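Local coordinates for cysteine protease-like VirA (Shigella flexneri, PDB 3EB8), which is a secreted virulence effector required for bacterial entry into epithelial cells and for subsequent spreading, although its proposed activity as an alpha-tubulin-cleaving protease is disputed, at residues V112-N126 with E345-D357. Sequence-based numbering, arbitrary orientation.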
loop_
_atom_site.group_PDB
_atom_site.type_symbol
_atom_site.label_atom_id
_atom_site.label_comp_id
_atom_site.label_asym_id
_atom_site.label_seq_id
_atom_site.Cartn_x
_atom_site.Cartn_y
_atom_site.Cartn_z
ATOM N N VAL A 112 -8.509 12.113 -6.684
ATOM C CA VAL A 112 -7.096 11.977 -6.346
ATOM C C VAL A 112 -6.903 10.792 -5.386
ATOM O O VAL A 112 -6.048 9.927 -5.592
ATOM C CB VAL A 112 -6.528 13.295 -5.766
ATOM C CG1 VAL A 112 -5.273 13.033 -4.945
ATOM C CG2 VAL A 112 -6.239 14.270 -6.888
ATOM N N ILE A 113 -7.737 10.738 -4.354
ATOM C CA ILE A 113 -7.728 9.627 -3.408
ATOM C C ILE A 113 -7.921 8.309 -4.139
ATOM O O ILE A 113 -7.165 7.356 -3.928
ATOM C CB ILE A 113 -8.831 9.793 -2.344
ATOM C CG1 ILE A 113 -8.407 10.835 -1.306
ATOM C CG2 ILE A 113 -9.132 8.469 -1.658
ATOM C CD1 ILE A 113 -9.581 11.552 -0.664
ATOM N N GLU A 114 -8.933 8.260 -4.997
ATOM C CA GLU A 114 -9.237 7.053 -5.768
ATOM C C GLU A 114 -8.066 6.623 -6.665
ATOM O O GLU A 114 -7.649 5.463 -6.650
ATOM C CB GLU A 114 -10.497 7.269 -6.604
ATOM C CG GLU A 114 -10.795 6.158 -7.567
ATOM C CD GLU A 114 -11.348 4.937 -6.868
ATOM O OE1 GLU A 114 -11.559 5.006 -5.634
ATOM O OE2 GLU A 114 -11.569 3.910 -7.550
ATOM N N THR A 115 -7.540 7.577 -7.427
ATOM C CA THR A 115 -6.381 7.342 -8.269
ATOM C C THR A 115 -5.196 6.846 -7.457
ATOM O O THR A 115 -4.531 5.902 -7.860
ATOM C CB THR A 115 -5.962 8.619 -8.998
ATOM O OG1 THR A 115 -7.053 9.083 -9.799
ATOM C CG2 THR A 115 -4.714 8.363 -9.870
ATOM N N ALA A 116 -4.926 7.480 -6.318
ATOM C CA ALA A 116 -3.819 7.054 -5.466
ATOM C C ALA A 116 -4.022 5.628 -4.964
ATOM O O ALA A 116 -3.077 4.829 -4.935
ATOM C CB ALA A 116 -3.641 7.994 -4.298
ATOM N N ILE A 117 -5.251 5.310 -4.565
ATOM C CA ILE A 117 -5.552 3.976 -4.080
ATOM C C ILE A 117 -5.186 2.914 -5.129
ATOM O O ILE A 117 -4.623 1.869 -4.807
ATOM C CB ILE A 117 -7.036 3.848 -3.649
ATOM C CG1 ILE A 117 -7.284 4.577 -2.322
ATOM C CG2 ILE A 117 -7.446 2.398 -3.517
ATOM C CD1 ILE A 117 -8.753 4.537 -1.870
ATOM N N ASN A 118 -5.462 3.204 -6.390
ATOM C CA ASN A 118 -5.292 2.204 -7.439
ATOM C C ASN A 118 -4.058 2.327 -8.353
ATOM O O ASN A 118 -3.952 1.605 -9.345
ATOM C CB ASN A 118 -6.571 2.117 -8.270
ATOM C CG ASN A 118 -7.761 1.652 -7.444
ATOM O OD1 ASN A 118 -8.775 2.340 -7.352
ATOM N ND2 ASN A 118 -7.625 0.488 -6.813
ATOM N N CYS A 119 -3.123 3.221 -8.041
ATOM C CA CYS A 119 -1.997 3.408 -8.956
ATOM C C CYS A 119 -0.779 2.555 -8.589
ATOM O O CYS A 119 -0.571 2.230 -7.419
ATOM C CB CYS A 119 -1.610 4.893 -9.098
ATOM S SG CYS A 119 -0.631 5.573 -7.756
ATOM N N CYS A 120 0.003 2.173 -9.596
ATOM C CA CYS A 120 1.234 1.429 -9.361
ATOM C C CYS A 120 2.228 2.374 -8.717
ATOM O O CYS A 120 1.992 3.573 -8.690
ATOM C CB CYS A 120 1.805 0.892 -10.676
ATOM S SG CYS A 120 2.424 2.164 -11.845
ATOM N N THR A 121 3.328 1.849 -8.199
ATOM C CA THR A 121 4.356 2.699 -7.591
ATOM C C THR A 121 5.740 2.215 -8.024
ATOM O O THR A 121 5.860 1.135 -8.605
ATOM C CB THR A 121 4.258 2.659 -6.066
ATOM O OG1 THR A 121 4.199 1.287 -5.646
ATOM C CG2 THR A 121 2.994 3.391 -5.583
ATOM N N SER A 122 6.773 3.009 -7.746
ATOM C CA SER A 122 8.146 2.670 -8.138
ATOM C C SER A 122 9.011 2.289 -6.936
ATOM O O SER A 122 9.096 3.028 -5.953
ATOM C CB SER A 122 8.792 3.837 -8.894
ATOM O OG SER A 122 10.134 3.550 -9.252
ATOM N N ILE A 123 9.660 1.136 -7.025
ATOM C CA ILE A 123 10.440 0.614 -5.920
ATOM C C ILE A 123 11.700 1.455 -5.696
ATOM O O ILE A 123 12.420 1.764 -6.641
ATOM C CB ILE A 123 10.825 -0.855 -6.184
ATOM C CG1 ILE A 123 9.576 -1.729 -6.195
ATOM C CG2 ILE A 123 11.846 -1.366 -5.165
ATOM C CD1 ILE A 123 9.777 -3.059 -6.892
ATOM N N ILE A 124 11.941 1.829 -4.443
ATOM C CA ILE A 124 13.175 2.468 -4.022
ATOM C C ILE A 124 14.167 1.367 -3.674
ATOM O O ILE A 124 13.936 0.596 -2.745
ATOM C CB ILE A 124 12.938 3.341 -2.767
ATOM C CG1 ILE A 124 11.776 4.316 -3.001
ATOM C CG2 ILE A 124 14.186 4.079 -2.379
ATOM C CD1 ILE A 124 11.873 5.063 -4.315
ATOM N N PRO A 125 15.261 1.256 -4.438
ATOM C CA PRO A 125 16.229 0.184 -4.171
ATOM C C PRO A 125 16.826 0.271 -2.763
ATOM O O PRO A 125 17.323 1.324 -2.353
ATOM C CB PRO A 125 17.317 0.416 -5.229
ATOM C CG PRO A 125 16.641 1.174 -6.316
ATOM C CD PRO A 125 15.626 2.051 -5.622
ATOM N N ASN A 126 16.762 -0.845 -2.040
ATOM C CA ASN A 126 17.230 -0.928 -0.661
ATOM C C ASN A 126 18.418 -1.865 -0.506
ATOM O O ASN A 126 18.286 -2.947 0.074
ATOM C CB ASN A 126 16.100 -1.414 0.258
ATOM C CG ASN A 126 15.083 -0.325 0.572
ATOM O OD1 ASN A 126 15.395 0.866 0.510
ATOM N ND2 ASN A 126 13.857 -0.735 0.921
ATOM N N GLU A 345 15.123 -5.184 5.722
ATOM C CA GLU A 345 15.534 -5.937 4.544
ATOM C C GLU A 345 14.402 -6.723 3.889
ATOM O O GLU A 345 14.446 -6.993 2.698
ATOM C CB GLU A 345 16.689 -6.888 4.887
ATOM C CG GLU A 345 16.585 -7.502 6.277
ATOM C CD GLU A 345 17.910 -8.069 6.783
ATOM O OE1 GLU A 345 18.401 -9.060 6.195
ATOM O OE2 GLU A 345 18.452 -7.529 7.778
ATOM N N SER A 346 13.395 -7.113 4.656
ATOM C CA SER A 346 12.286 -7.848 4.044
ATOM C C SER A 346 11.073 -6.992 3.684
ATOM O O SER A 346 10.058 -7.516 3.213
ATOM C CB SER A 346 11.876 -9.054 4.892
ATOM O OG SER A 346 12.132 -8.817 6.257
ATOM N N ARG A 347 11.177 -5.681 3.886
ATOM C CA ARG A 347 10.104 -4.783 3.463
ATOM C C ARG A 347 10.478 -4.157 2.142
ATOM O O ARG A 347 11.609 -3.716 1.962
ATOM C CB ARG A 347 9.847 -3.658 4.464
ATOM C CG ARG A 347 9.586 -4.074 5.872
ATOM C CD ARG A 347 9.596 -2.867 6.745
ATOM N NE ARG A 347 10.102 -3.213 8.052
ATOM C CZ ARG A 347 10.591 -2.343 8.924
ATOM N NH1 ARG A 347 10.629 -1.048 8.635
ATOM N NH2 ARG A 347 11.038 -2.774 10.093
ATOM N N GLN A 348 9.535 -4.128 1.214
ATOM C CA GLN A 348 9.744 -3.383 -0.013
ATOM C C GLN A 348 8.941 -2.090 -0.006
ATOM O O GLN A 348 7.739 -2.073 0.298
ATOM C CB GLN A 348 9.386 -4.212 -1.224
ATOM C CG GLN A 348 9.783 -3.564 -2.519
ATOM C CD GLN A 348 9.445 -4.447 -3.690
ATOM O OE1 GLN A 348 8.278 -4.534 -4.094
ATOM N NE2 GLN A 348 10.460 -5.132 -4.238
ATOM N N VAL A 349 9.629 -1.015 -0.347
ATOM C CA VAL A 349 9.067 0.321 -0.265
ATOM C C VAL A 349 9.000 0.920 -1.656
ATOM O O VAL A 349 9.941 0.782 -2.448
ATOM C CB VAL A 349 9.903 1.199 0.695
ATOM C CG1 VAL A 349 9.478 2.655 0.626
ATOM C CG2 VAL A 349 9.770 0.669 2.114
ATOM N N SER A 350 7.869 1.551 -1.963
ATOM C CA SER A 350 7.656 2.146 -3.279
ATOM C C SER A 350 6.922 3.473 -3.141
ATOM O O SER A 350 6.227 3.684 -2.159
ATOM C CB SER A 350 6.852 1.204 -4.154
ATOM O OG SER A 350 5.584 0.971 -3.568
ATOM N N PHE A 351 7.074 4.352 -4.133
ATOM C CA PHE A 351 6.500 5.694 -4.102
ATOM C C PHE A 351 5.708 6.018 -5.358
ATOM O O PHE A 351 6.018 5.540 -6.435
ATOM C CB PHE A 351 7.601 6.747 -4.012
ATOM C CG PHE A 351 8.104 6.988 -2.637
ATOM C CD1 PHE A 351 8.776 5.990 -1.944
ATOM C CD2 PHE A 351 7.946 8.231 -2.038
ATOM C CE1 PHE A 351 9.257 6.215 -0.678
ATOM C CE2 PHE A 351 8.438 8.470 -0.766
ATOM C CZ PHE A 351 9.095 7.462 -0.082
ATOM N N ALA A 352 4.715 6.880 -5.215
ATOM C CA ALA A 352 4.138 7.549 -6.359
ATOM C C ALA A 352 3.576 8.899 -5.939
ATOM O O ALA A 352 3.159 9.095 -4.797
ATOM C CB ALA A 352 3.041 6.683 -7.034
ATOM N N ILE A 353 3.570 9.831 -6.880
ATOM C CA ILE A 353 2.866 11.079 -6.704
ATOM C C ILE A 353 1.598 11.071 -7.556
ATOM O O ILE A 353 1.616 10.689 -8.730
ATOM C CB ILE A 353 3.759 12.291 -7.026
ATOM C CG1 ILE A 353 4.825 12.454 -5.938
ATOM C CG2 ILE A 353 2.944 13.570 -7.069
ATOM C CD1 ILE A 353 5.832 13.543 -6.237
ATOM N N ILE A 354 0.496 11.467 -6.930
ATOM C CA ILE A 354 -0.792 11.577 -7.591
ATOM C C ILE A 354 -1.199 13.047 -7.555
ATOM O O ILE A 354 -1.288 13.652 -6.484
ATOM C CB ILE A 354 -1.855 10.686 -6.918
ATOM C CG1 ILE A 354 -1.488 9.199 -7.071
ATOM C CG2 ILE A 354 -3.223 10.951 -7.498
ATOM C CD1 ILE A 354 -0.461 8.695 -6.071
ATOM N N SER A 355 -1.398 13.629 -8.734
ATOM C CA SER A 355 -1.690 15.052 -8.851
ATOM C C SER A 355 -3.092 15.308 -9.398
ATOM O O SER A 355 -3.553 14.580 -10.297
ATOM C CB SER A 355 -0.666 15.716 -9.776
ATOM O OG SER A 355 -0.998 17.071 -10.013
ATOM N N PRO A 356 -3.773 16.342 -8.859
ATOM C CA PRO A 356 -4.992 16.836 -9.502
ATOM C C PRO A 356 -4.578 17.312 -10.878
ATOM O O PRO A 356 -3.411 17.691 -11.057
ATOM C CB PRO A 356 -5.382 18.050 -8.656
ATOM C CG PRO A 356 -4.571 17.983 -7.422
ATOM C CD PRO A 356 -3.341 17.208 -7.748
ATOM N N ASP A 357 -5.482 17.286 -11.846
ATOM C CA ASP A 357 -5.146 17.825 -13.160
ATOM C C ASP A 357 -5.231 19.339 -13.115
ATOM O O ASP A 357 -5.518 19.867 -12.045
ATOM C CB ASP A 357 -6.053 17.269 -14.252
ATOM C CG ASP A 357 -5.429 17.399 -15.613
ATOM O OD1 ASP A 357 -4.579 18.293 -15.772
ATOM O OD2 ASP A 357 -5.760 16.607 -16.516
#
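S122 and F351 form an antiparallel hydrogen-bonded pair, S122 N to F351 O at 2.9 Å and nearly straight (171° at the hydrogen), with F351 N returning a bond to S122 O; I124 N extends the pairing to V349 O, and I123 with S350 is the non-hydrogen-bonded pair between. Before this short strand, helix 112-118 runs roughly antiparallel to strand 348-356, the axes 8.2 Å apart at 156°. I354 carries the contact between them. Its CG1-CD1 branch reaches A116 and C119, CD1 standing 3.6 Å from C119 SG, while CG2, the other branch, lies against the V112 side chain and 3.8 Å from T115 CG2. V112 CG2 continues the apolar contact onto the backbone and ring of P356. At the start of strand 121-123, T121 CG2 lies 3.6 Å from A352 CB. Strand 348-356 belongs to the mixed sheet of this EspG/VirA-family protein: 121-123 joins it antiparallel and is itself flanked by the parallel strand 86-87, while 315-327 and 94-97 also pair with 348-356. T121 OG1 and S350 OG meet at a short 2.5 Å hydrogen bond in which either may donate; each oxygen is folded back between its own backbone N and carbonyl carbon, which turns the two hydroxyls together. Q86 NE2 gives S350 OG a second bond. Beyond them I123 lies across the extended side chain of Q348 at about a right angle. Next to S122, the F351 ring receives I124 CG1 obliquely, 3.6 Å from CD1 of the ring, and helix 245-265 packs against both side chains through V247 on I124 and I254 on F351.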